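Local coordinates for Lmo0135 protein (Listeria monocytogenes EGD-e, PDB 5ISU) that serves as the substrate-binding protein of an ABC transporter, probably capturing peptides outside the membrane for import, at residues K15-G23 and M491-T501; E228-P236 and V471-G479. All coordinates share one frame; numbering follows the deposited sequence.

Contact 1: residues K15-G23 and M491-T501; sequences KDGGSLIIG and MFRDLSKLYLT
With chi1 at -48°, Ile-22 sets its CG1 branch anti to the carbonyl carbon and its CG2 branch anti to the backbone N, and the two branches serve different partners. CD1 meets Leu-495 CD1 tip to tip at 3.8 Å. CG2 lies 3.7 Å from Met-491 SD, as the extended methionine slides past the isoleucine in the opposite direction and brings CE to 3.5 Å from Gly-23 O. Two residues earlier, on the same side of the strand, Leu-20 CD2 packs obliquely on Leu-498 CD1 at 3.8 Å. Leu-495 opens the short 3-10 segment 495-497 and Leu-498 follows it. An Asx turn at Asp-494 leads into this segment: Asp-494 OD1 accepts from Ser-496 N and Ser-496 OG, both on the same face of the carboxylate.

Toward the chain ends the contact turns to Leu-500 and Lys-15. Leu-500 CD2 comes to 4.2 Å from the CA of Gly-18, whose backbone angles favour glycine. Beyond it, a bend at chi2 (61°) carries Lys-15 NZ to 3.0 Å from Thr-501 OG1, although this lysine is poorly ordered.

Strand 19-24 is an outermost strand of a four-stranded mixed sheet, paired with strand 208-213. The C-terminal segment is therefore held against that sheet largely by dispersion between aliphatic branches and the thioether, with polar approaches confined to the exposed end.

Contact 2: residues E228-P236 and V471-G479; sequences EINLKSIQP and VLALDSRYG
Asn-230 and Asp-475 mark one end of an antiparallel strand pairing, in which the short strand 231-233 runs beside the end of the long strand 462-475; the axes of 231-233 and 471-475 approach to 4.8 Å. A type I beta turn from Asp-475 to Tyr-478 reverses the chain.

Backbone hydrogen bonds hold the pairing together. Lys-232 and Ala-473 form the hydrogen-bonded pair, with Ala-473 N 2.9 Å from Lys-232 O, and are flanked by the non-hydrogen-bonded pairs Leu-231 with Leu-474 and Ser-233 with Leu-472. Asp-475 N donates to Asn-230 O (2.8 Å), and Ile-234 N donates to Val-471 O.

Polar side chains gather at the turn. Asp-475 CG stands anti to the backbone N (chi1 176°), and its carboxylate lies beside the Asn-230 amide, both pointing the same way. Asn-230 ND2 reaches the anti side of Asp-475 OD2 at 3.3 Å, while Arg-477 NE adds a weak bond and salt bridge to this same oxygen. Asp-475 OD1 instead accepts Arg-477 N, closing an Asx turn. The Asn-230 amide also packs obliquely against the Tyr-478 ring, planes 50° apart; its OD1 is bound by Ile-21 N, and the tyrosine hydroxyl by Ser-19 O.

Apolar contacts occupy both faces: Leu-231 CB meets Leu-474 CD1 on one, and Ile-234 CG1 approaches Ala-473 CB (3.6 Å) on the other, which helix 217-225 covers. At the far end a water accepts from Val-471 N at 2.7 Å and donates to Ile-234 O at 2.9 Å.

Overall arrangement
The two contacts adjoin, their centres 11 Å apart, and contact 2 is nested within the chain loop that contact 1 closes. Strand 19-24 joins them directly: Gly-23 N lies 2.7 Å from Leu-231 O, a probable hydrogen bond, and Leu-20 CD1 packs on Asn-230 CB at 3.5 Å. The C-terminal segments meet as well, strand 499-500 pairing antiparallel with strand 478-479, while Met-491 and Phe-492 pack on side chains of contact 2. Together the contacts connect the four-stranded sheet containing 19-24 with the larger mixed sheet containing 231-233 and 462-475; their centres lie about 23 and 21 Å from the centre of the chain.

Contact 1: residues K15-G23 and M491-T501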
loop_
_atom_site.group_PDB
_atom_site.type_symbol
_atom_site.label_atom_id
_atom_site.label_comp_id
_atom_site.label_asym_id
_atom_site.label_seq_id
_atom_site.Cartn_x
_atom_site.Cartn_y
_atom_site.Cartn_z
ATOM N N LYS A 15 8.604 -33.041 -14.229
ATOM C CA LYS A 15 7.916 -31.706 -14.278
ATOM C C LYS A 15 7.222 -31.392 -12.933
ATOM O O LYS A 15 6.021 -31.114 -12.882
ATOM C CB LYS A 15 6.915 -31.687 -15.450
ATOM C CG LYS A 15 6.249 -30.359 -15.766
ATOM C CD LYS A 15 7.266 -29.307 -16.142
ATOM C CE LYS A 15 6.580 -28.025 -16.561
ATOM N NZ LYS A 15 7.576 -26.979 -16.917
ATOM N N ASP A 16 7.993 -31.454 -11.844
ATOM C CA ASP A 16 7.476 -31.177 -10.486
ATOM C C ASP A 16 8.621 -30.896 -9.525
ATOM O O ASP A 16 9.718 -31.459 -9.656
ATOM C CB ASP A 16 6.656 -32.364 -9.930
ATOM C CG ASP A 16 6.043 -32.074 -8.530
ATOM O OD1 ASP A 16 5.336 -31.045 -8.369
ATOM O OD2 ASP A 16 6.245 -32.894 -7.602
ATOM N N GLY A 17 8.343 -30.035 -8.551
ATOM C CA GLY A 17 9.313 -29.674 -7.541
ATOM C C GLY A 17 10.229 -28.591 -8.046
ATOM O O GLY A 17 9.984 -27.980 -9.088
ATOM N N GLY A 18 11.310 -28.387 -7.317
ATOM C CA GLY A 18 12.253 -27.356 -7.635
ATOM C C GLY A 18 12.175 -26.301 -6.557
ATOM O O GLY A 18 11.235 -26.268 -5.760
ATOM N N SER A 19 13.174 -25.427 -6.559
ATOM C CA SER A 19 13.299 -24.390 -5.582
ATOM C C SER A 19 13.182 -23.033 -6.254
ATOM O O SER A 19 13.449 -22.897 -7.440
ATOM C CB SER A 19 14.677 -24.486 -4.920
ATOM O OG SER A 19 14.936 -25.773 -4.393
ATOM N N LEU A 20 12.775 -22.039 -5.474
ATOM C CA LEU A 20 12.694 -20.651 -5.925
ATOM C C LEU A 20 13.327 -19.807 -4.838
ATOM O O LEU A 20 13.000 -19.963 -3.664
ATOM C CB LEU A 20 11.257 -20.187 -6.127
ATOM C CG LEU A 20 11.074 -18.726 -6.580
ATOM C CD1 LEU A 20 11.582 -18.525 -7.992
ATOM C CD2 LEU A 20 9.614 -18.326 -6.514
ATOM N N ILE A 21 14.238 -18.928 -5.242
ATOM C CA ILE A 21 14.938 -18.025 -4.342
ATOM C C ILE A 21 14.443 -16.631 -4.670
ATOM O O ILE A 21 14.551 -16.201 -5.818
ATOM C CB ILE A 21 16.450 -18.054 -4.596
ATOM C CG1 ILE A 21 16.981 -19.482 -4.532
ATOM C CG2 ILE A 21 17.167 -17.191 -3.577
ATOM C CD1 ILE A 21 16.974 -20.054 -3.141
ATOM N N ILE A 22 13.899 -15.934 -3.675
ATOM C CA ILE A 22 13.364 -14.585 -3.872
ATOM C C ILE A 22 14.189 -13.568 -3.102
ATOM O O ILE A 22 14.443 -13.733 -1.914
ATOM C CB ILE A 22 11.911 -14.503 -3.397
ATOM C CG1 ILE A 22 11.099 -15.673 -3.956
ATOM C CG2 ILE A 22 11.301 -13.143 -3.763
ATOM C CD1 ILE A 22 9.639 -15.637 -3.561
ATOM N N GLY A 23 14.594 -12.508 -3.780
ATOM C CA GLY A 23 15.440 -11.485 -3.156
ATOM C C GLY A 23 14.602 -10.420 -2.482
ATOM O O GLY A 23 13.666 -9.907 -3.086
ATOM N N MET A 491 4.860 -8.683 -4.444
ATOM C CA MET A 491 5.331 -9.224 -5.735
ATOM C C MET A 491 4.250 -10.051 -6.374
ATOM O O MET A 491 3.742 -9.670 -7.409
ATOM C CB MET A 491 6.640 -10.018 -5.659
ATOM C CG MET A 491 7.801 -9.244 -5.082
ATOM S SD MET A 491 9.258 -10.296 -5.046
ATOM C CE MET A 491 10.380 -9.277 -4.111
ATOM N N PHE A 492 3.900 -11.179 -5.772
ATOM C CA PHE A 492 2.850 -12.020 -6.321
ATOM C C PHE A 492 1.777 -12.298 -5.288
ATOM O O PHE A 492 2.020 -12.213 -4.067
ATOM C CB PHE A 492 3.397 -13.347 -6.821
ATOM C CG PHE A 492 4.198 -13.249 -8.088
ATOM C CD1 PHE A 492 3.561 -13.099 -9.308
ATOM C CD2 PHE A 492 5.569 -13.384 -8.071
ATOM C CE1 PHE A 492 4.277 -13.039 -10.489
ATOM C CE2 PHE A 492 6.293 -13.336 -9.248
ATOM C CZ PHE A 492 5.645 -13.151 -10.459
ATOM N N ARG A 493 0.604 -12.658 -5.804
ATOM C CA ARG A 493 -0.565 -12.965 -5.001
ATOM C C ARG A 493 -0.428 -14.356 -4.459
ATOM O O ARG A 493 -0.670 -14.589 -3.258
ATOM C CB ARG A 493 -1.822 -12.882 -5.872
ATOM C CG ARG A 493 -3.168 -13.111 -5.170
ATOM C CD ARG A 493 -4.320 -13.147 -6.183
ATOM N NE ARG A 493 -4.045 -14.140 -7.226
ATOM C CZ ARG A 493 -4.246 -15.450 -7.121
ATOM N NH1 ARG A 493 -4.780 -15.975 -6.040
ATOM N NH2 ARG A 493 -3.896 -16.246 -8.115
ATOM N N ASP A 494 -0.003 -15.274 -5.332
ATOM C CA ASP A 494 0.090 -16.666 -4.973
ATOM C C ASP A 494 1.240 -17.371 -5.715
ATOM O O ASP A 494 1.142 -17.702 -6.900
ATOM C CB ASP A 494 -1.253 -17.342 -5.285
ATOM C CG ASP A 494 -1.361 -18.760 -4.717
ATOM O OD1 ASP A 494 -0.346 -19.332 -4.262
ATOM O OD2 ASP A 494 -2.484 -19.313 -4.723
ATOM N N LEU A 495 2.304 -17.634 -4.967
ATOM C CA LEU A 495 3.502 -18.277 -5.478
ATOM C C LEU A 495 3.334 -19.759 -5.836
ATOM O O LEU A 495 4.213 -20.320 -6.481
ATOM C CB LEU A 495 4.631 -18.138 -4.443
ATOM C CG LEU A 495 5.176 -16.734 -4.153
ATOM C CD1 LEU A 495 6.053 -16.719 -2.914
ATOM C CD2 LEU A 495 5.962 -16.237 -5.346
ATOM N N SER A 496 2.236 -20.387 -5.394
ATOM C CA SER A 496 1.983 -21.806 -5.675
ATOM C C SER A 496 1.699 -22.058 -7.152
ATOM O O SER A 496 1.750 -23.216 -7.597
ATOM C CB SER A 496 0.800 -22.340 -4.844
ATOM O OG SER A 496 -0.417 -21.737 -5.243
ATOM N N LYS A 497 1.381 -20.987 -7.895
ATOM C CA LYS A 497 1.158 -21.066 -9.347
ATOM C C LYS A 497 2.451 -21.026 -10.185
ATOM O O LYS A 497 2.423 -21.367 -11.384
ATOM C CB LYS A 497 0.211 -19.960 -9.817
ATOM C CG LYS A 497 -1.122 -19.902 -9.063
ATOM C CD LYS A 497 -1.825 -21.251 -8.966
ATOM C CE LYS A 497 -3.094 -21.134 -8.131
ATOM N NZ LYS A 497 -3.683 -22.475 -7.884
ATOM N N LEU A 498 3.572 -20.612 -9.593
ATOM C CA LEU A 498 4.844 -20.578 -10.356
ATOM C C LEU A 498 5.369 -21.993 -10.529
ATOM O O LEU A 498 5.095 -22.862 -9.708
ATOM C CB LEU A 498 5.904 -19.707 -9.669
ATOM C CG LEU A 498 5.581 -18.215 -9.511
ATOM C CD1 LEU A 498 6.714 -17.513 -8.784
ATOM C CD2 LEU A 498 5.325 -17.556 -10.858
ATOM N N TYR A 499 6.109 -22.240 -11.604
ATOM C CA TYR A 499 6.647 -23.581 -11.839
ATOM C C TYR A 499 7.968 -23.506 -12.552
ATOM O O TYR A 499 8.205 -22.580 -13.322
ATOM C CB TYR A 499 5.640 -24.459 -12.607
ATOM C CG TYR A 499 5.183 -23.902 -13.947
ATOM C CD1 TYR A 499 5.940 -24.105 -15.105
ATOM C CD2 TYR A 499 3.978 -23.206 -14.069
ATOM C CE1 TYR A 499 5.527 -23.595 -16.333
ATOM C CE2 TYR A 499 3.555 -22.702 -15.295
ATOM C CZ TYR A 499 4.335 -22.905 -16.418
ATOM O OH TYR A 499 3.931 -22.417 -17.628
ATOM N N LEU A 500 8.835 -24.479 -12.292
ATOM C CA LEU A 500 10.164 -24.509 -12.904
ATOM C C LEU A 500 10.177 -25.428 -14.104
ATOM O O LEU A 500 9.815 -26.594 -13.991
ATOM C CB LEU A 500 11.203 -25.001 -11.893
ATOM C CG LEU A 500 12.654 -25.105 -12.362
ATOM C CD1 LEU A 500 13.201 -23.754 -12.789
ATOM C CD2 LEU A 500 13.507 -25.690 -11.252
ATOM N N THR A 501 10.599 -24.891 -15.243
ATOM C CA THR A 501 10.753 -25.639 -16.488
ATOM C C THR A 501 12.241 -25.971 -16.644
ATOM O O THR A 501 13.016 -25.152 -17.145
ATOM C CB THR A 501 10.299 -24.792 -17.698
ATOM O OG1 THR A 501 8.931 -24.413 -17.530
ATOM C CG2 THR A 501 10.458 -25.562 -19.008
#

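Contact 2: residues E228-P236 and V471-G479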
loop_
_atom_site.group_PDB
_atom_site.type_symbol
_atom_site.label_atom_id
_atom_site.label_comp_id
_atom_site.label_asym_id
_atom_site.label_seq_id
_atom_site.Cartn_x
_atom_site.Cartn_y
_atom_site.Cartn_z
ATOM N N GLU A 228 21.793 -17.167 -8.435
ATOM C CA GLU A 228 21.787 -17.312 -6.963
ATOM C C GLU A 228 20.488 -16.732 -6.366
ATOM O O GLU A 228 20.158 -16.999 -5.211
ATOM C CB GLU A 228 23.032 -16.659 -6.373
ATOM C CG GLU A 228 24.312 -17.365 -6.844
ATOM C CD GLU A 228 25.592 -16.574 -6.634
ATOM O OE1 GLU A 228 25.513 -15.420 -6.177
ATOM O OE2 GLU A 228 26.686 -17.107 -6.960
ATOM N N ILE A 229 19.809 -15.896 -7.158
ATOM C CA ILE A 229 18.492 -15.353 -6.857
ATOM C C ILE A 229 17.709 -15.576 -8.149
ATOM O O ILE A 229 18.258 -15.416 -9.249
ATOM C CB ILE A 229 18.514 -13.855 -6.493
ATOM C CG1 ILE A 229 19.236 -13.656 -5.158
ATOM C CG2 ILE A 229 17.097 -13.306 -6.363
ATOM C CD1 ILE A 229 19.334 -12.212 -4.724
ATOM N N ASN A 230 16.439 -15.953 -8.010
ATOM C CA ASN A 230 15.567 -16.236 -9.155
ATOM C C ASN A 230 14.493 -15.175 -9.419
ATOM O O ASN A 230 13.968 -15.106 -10.527
ATOM C CB ASN A 230 14.831 -17.546 -8.904
ATOM C CG ASN A 230 15.763 -18.719 -8.713
ATOM O OD1 ASN A 230 15.765 -19.345 -7.652
ATOM N ND2 ASN A 230 16.584 -19.001 -9.719
ATOM N N LEU A 231 14.174 -14.373 -8.401
ATOM C CA LEU A 231 13.096 -13.394 -8.470
ATOM C C LEU A 231 13.319 -12.245 -7.499
ATOM O O LEU A 231 13.715 -12.459 -6.369
ATOM C CB LEU A 231 11.744 -14.075 -8.106
ATOM C CG LEU A 231 10.537 -13.144 -7.799
ATOM C CD1 LEU A 231 10.183 -12.273 -8.993
ATOM C CD2 LEU A 231 9.315 -13.937 -7.340
ATOM N N LYS A 232 13.085 -11.029 -7.960
ATOM C CA LYS A 232 13.225 -9.852 -7.109
ATOM C C LYS A 232 12.651 -8.628 -7.791
ATOM O O LYS A 232 12.422 -8.613 -9.006
ATOM C CB LYS A 232 14.709 -9.554 -6.821
ATOM C CG LYS A 232 15.493 -9.153 -8.074
ATOM C CD LYS A 232 16.998 -9.120 -7.877
ATOM C CE LYS A 232 17.437 -8.061 -6.891
ATOM N NZ LYS A 232 17.121 -6.674 -7.331
ATOM N N SER A 233 12.481 -7.591 -6.990
ATOM C CA SER A 233 12.079 -6.280 -7.453
ATOM C C SER A 233 13.311 -5.554 -8.010
ATOM O O SER A 233 14.417 -5.704 -7.492
ATOM C CB SER A 233 11.509 -5.484 -6.294
ATOM O OG SER A 233 10.376 -6.165 -5.767
ATOM N N ILE A 234 13.091 -4.757 -9.051
ATOM C CA ILE A 234 14.125 -4.005 -9.735
ATOM C C ILE A 234 13.764 -2.520 -9.717
ATOM O O ILE A 234 12.600 -2.166 -9.828
ATOM C CB ILE A 234 14.217 -4.450 -11.226
ATOM C CG1 ILE A 234 14.380 -5.964 -11.346
ATOM C CG2 ILE A 234 15.349 -3.741 -11.959
ATOM C CD1 ILE A 234 15.570 -6.534 -10.600
ATOM N N GLN A 235 14.763 -1.654 -9.560
ATOM C CA GLN A 235 14.533 -0.221 -9.624
ATOM C C GLN A 235 14.527 0.150 -11.109
ATOM O O GLN A 235 15.232 -0.486 -11.913
ATOM C CB GLN A 235 15.609 0.537 -8.858
ATOM C CG GLN A 235 15.693 0.108 -7.406
ATOM C CD GLN A 235 14.346 0.211 -6.719
ATOM O OE1 GLN A 235 13.728 -0.804 -6.385
ATOM N NE2 GLN A 235 13.835 1.429 -6.601
ATOM N N PRO A 236 13.703 1.140 -11.499
ATOM C CA PRO A 236 13.622 1.549 -12.905
ATOM C C PRO A 236 14.978 1.760 -13.608
ATOM O O PRO A 236 15.159 1.303 -14.743
ATOM C CB PRO A 236 12.854 2.862 -12.823
ATOM C CG PRO A 236 11.951 2.685 -11.654
ATOM C CD PRO A 236 12.674 1.805 -10.678
ATOM N N VAL A 471 8.412 -3.017 -10.627
ATOM C CA VAL A 471 9.050 -3.887 -11.633
ATOM C C VAL A 471 9.681 -5.106 -10.975
ATOM O O VAL A 471 10.357 -4.976 -9.946
ATOM C CB VAL A 471 10.164 -3.136 -12.397
ATOM C CG1 VAL A 471 10.726 -3.996 -13.515
ATOM C CG2 VAL A 471 9.633 -1.835 -12.979
ATOM N N LEU A 472 9.446 -6.273 -11.569
ATOM C CA LEU A 472 10.035 -7.525 -11.124
ATOM C C LEU A 472 10.860 -8.141 -12.237
ATOM O O LEU A 472 10.551 -7.990 -13.425
ATOM C CB LEU A 472 8.971 -8.572 -10.829
ATOM C CG LEU A 472 7.979 -8.301 -9.723
ATOM C CD1 LEU A 472 6.908 -9.376 -9.784
ATOM C CD2 LEU A 472 8.674 -8.242 -8.368
ATOM N N ALA A 473 11.857 -8.911 -11.827
ATOM C CA ALA A 473 12.661 -9.687 -12.734
ATOM C C ALA A 473 12.494 -11.127 -12.253
ATOM O O ALA A 473 12.712 -11.417 -11.072
ATOM C CB ALA A 473 14.112 -9.256 -12.685
ATOM N N LEU A 474 12.076 -12.004 -13.164
ATOM C CA LEU A 474 11.852 -13.422 -12.874
ATOM C C LEU A 474 12.670 -14.289 -13.830
ATOM O O LEU A 474 12.481 -14.202 -15.033
ATOM C CB LEU A 474 10.367 -13.779 -13.053
ATOM C CG LEU A 474 10.017 -15.268 -12.902
ATOM C CD1 LEU A 474 10.389 -15.709 -11.499
ATOM C CD2 LEU A 474 8.547 -15.603 -13.178
ATOM N N ASP A 475 13.528 -15.146 -13.278
ATOM C CA ASP A 475 14.364 -16.081 -14.050
ATOM C C ASP A 475 13.477 -16.758 -15.133
ATOM O O ASP A 475 12.408 -17.339 -14.825
ATOM C CB ASP A 475 15.030 -17.064 -13.070
ATOM C CG ASP A 475 15.852 -18.160 -13.743
ATOM O OD1 ASP A 475 15.716 -18.426 -14.964
ATOM O OD2 ASP A 475 16.615 -18.823 -13.001
ATOM N N SER A 476 13.922 -16.647 -16.390
ATOM C CA SER A 476 13.179 -17.157 -17.555
ATOM C C SER A 476 12.833 -18.627 -17.532
ATOM O O SER A 476 11.947 -19.037 -18.253
ATOM C CB SER A 476 13.873 -16.797 -18.880
ATOM O OG SER A 476 13.673 -15.423 -19.160
ATOM N N ARG A 477 13.506 -19.412 -16.702
ATOM C CA ARG A 477 13.179 -20.827 -16.564
ATOM C C ARG A 477 11.849 -21.052 -15.792
ATOM O O ARG A 477 11.344 -22.178 -15.757
ATOM C CB ARG A 477 14.296 -21.563 -15.822
ATOM C CG ARG A 477 15.692 -21.442 -16.435
ATOM C CD ARG A 477 16.719 -22.197 -15.606
ATOM N NE ARG A 477 16.650 -21.823 -14.195
ATOM C CZ ARG A 477 17.311 -22.422 -13.205
ATOM N NH1 ARG A 477 18.139 -23.437 -13.450
ATOM N NH2 ARG A 477 17.139 -21.998 -11.951
ATOM N N TYR A 478 11.286 -19.999 -15.186
ATOM C CA TYR A 478 10.053 -20.129 -14.400
ATOM C C TYR A 478 8.813 -19.639 -15.150
ATOM O O TYR A 478 8.805 -18.544 -15.701
ATOM C CB TYR A 478 10.170 -19.368 -13.062
ATOM C CG TYR A 478 11.188 -19.950 -12.107
ATOM C CD1 TYR A 478 12.531 -19.648 -12.234
ATOM C CD2 TYR A 478 10.800 -20.802 -11.068
ATOM C CE1 TYR A 478 13.473 -20.182 -11.371
ATOM C CE2 TYR A 478 11.730 -21.332 -10.185
ATOM C CZ TYR A 478 13.076 -21.018 -10.343
ATOM O OH TYR A 478 14.031 -21.548 -9.502
ATOM N N GLY A 479 7.768 -20.455 -15.169
ATOM C CA GLY A 479 6.521 -20.073 -15.809
ATOM C C GLY A 479 5.449 -19.818 -14.764
ATOM O O GLY A 479 5.694 -19.938 -13.549
HETATM O O HOH W 1 9.987 -1.859 -8.730
#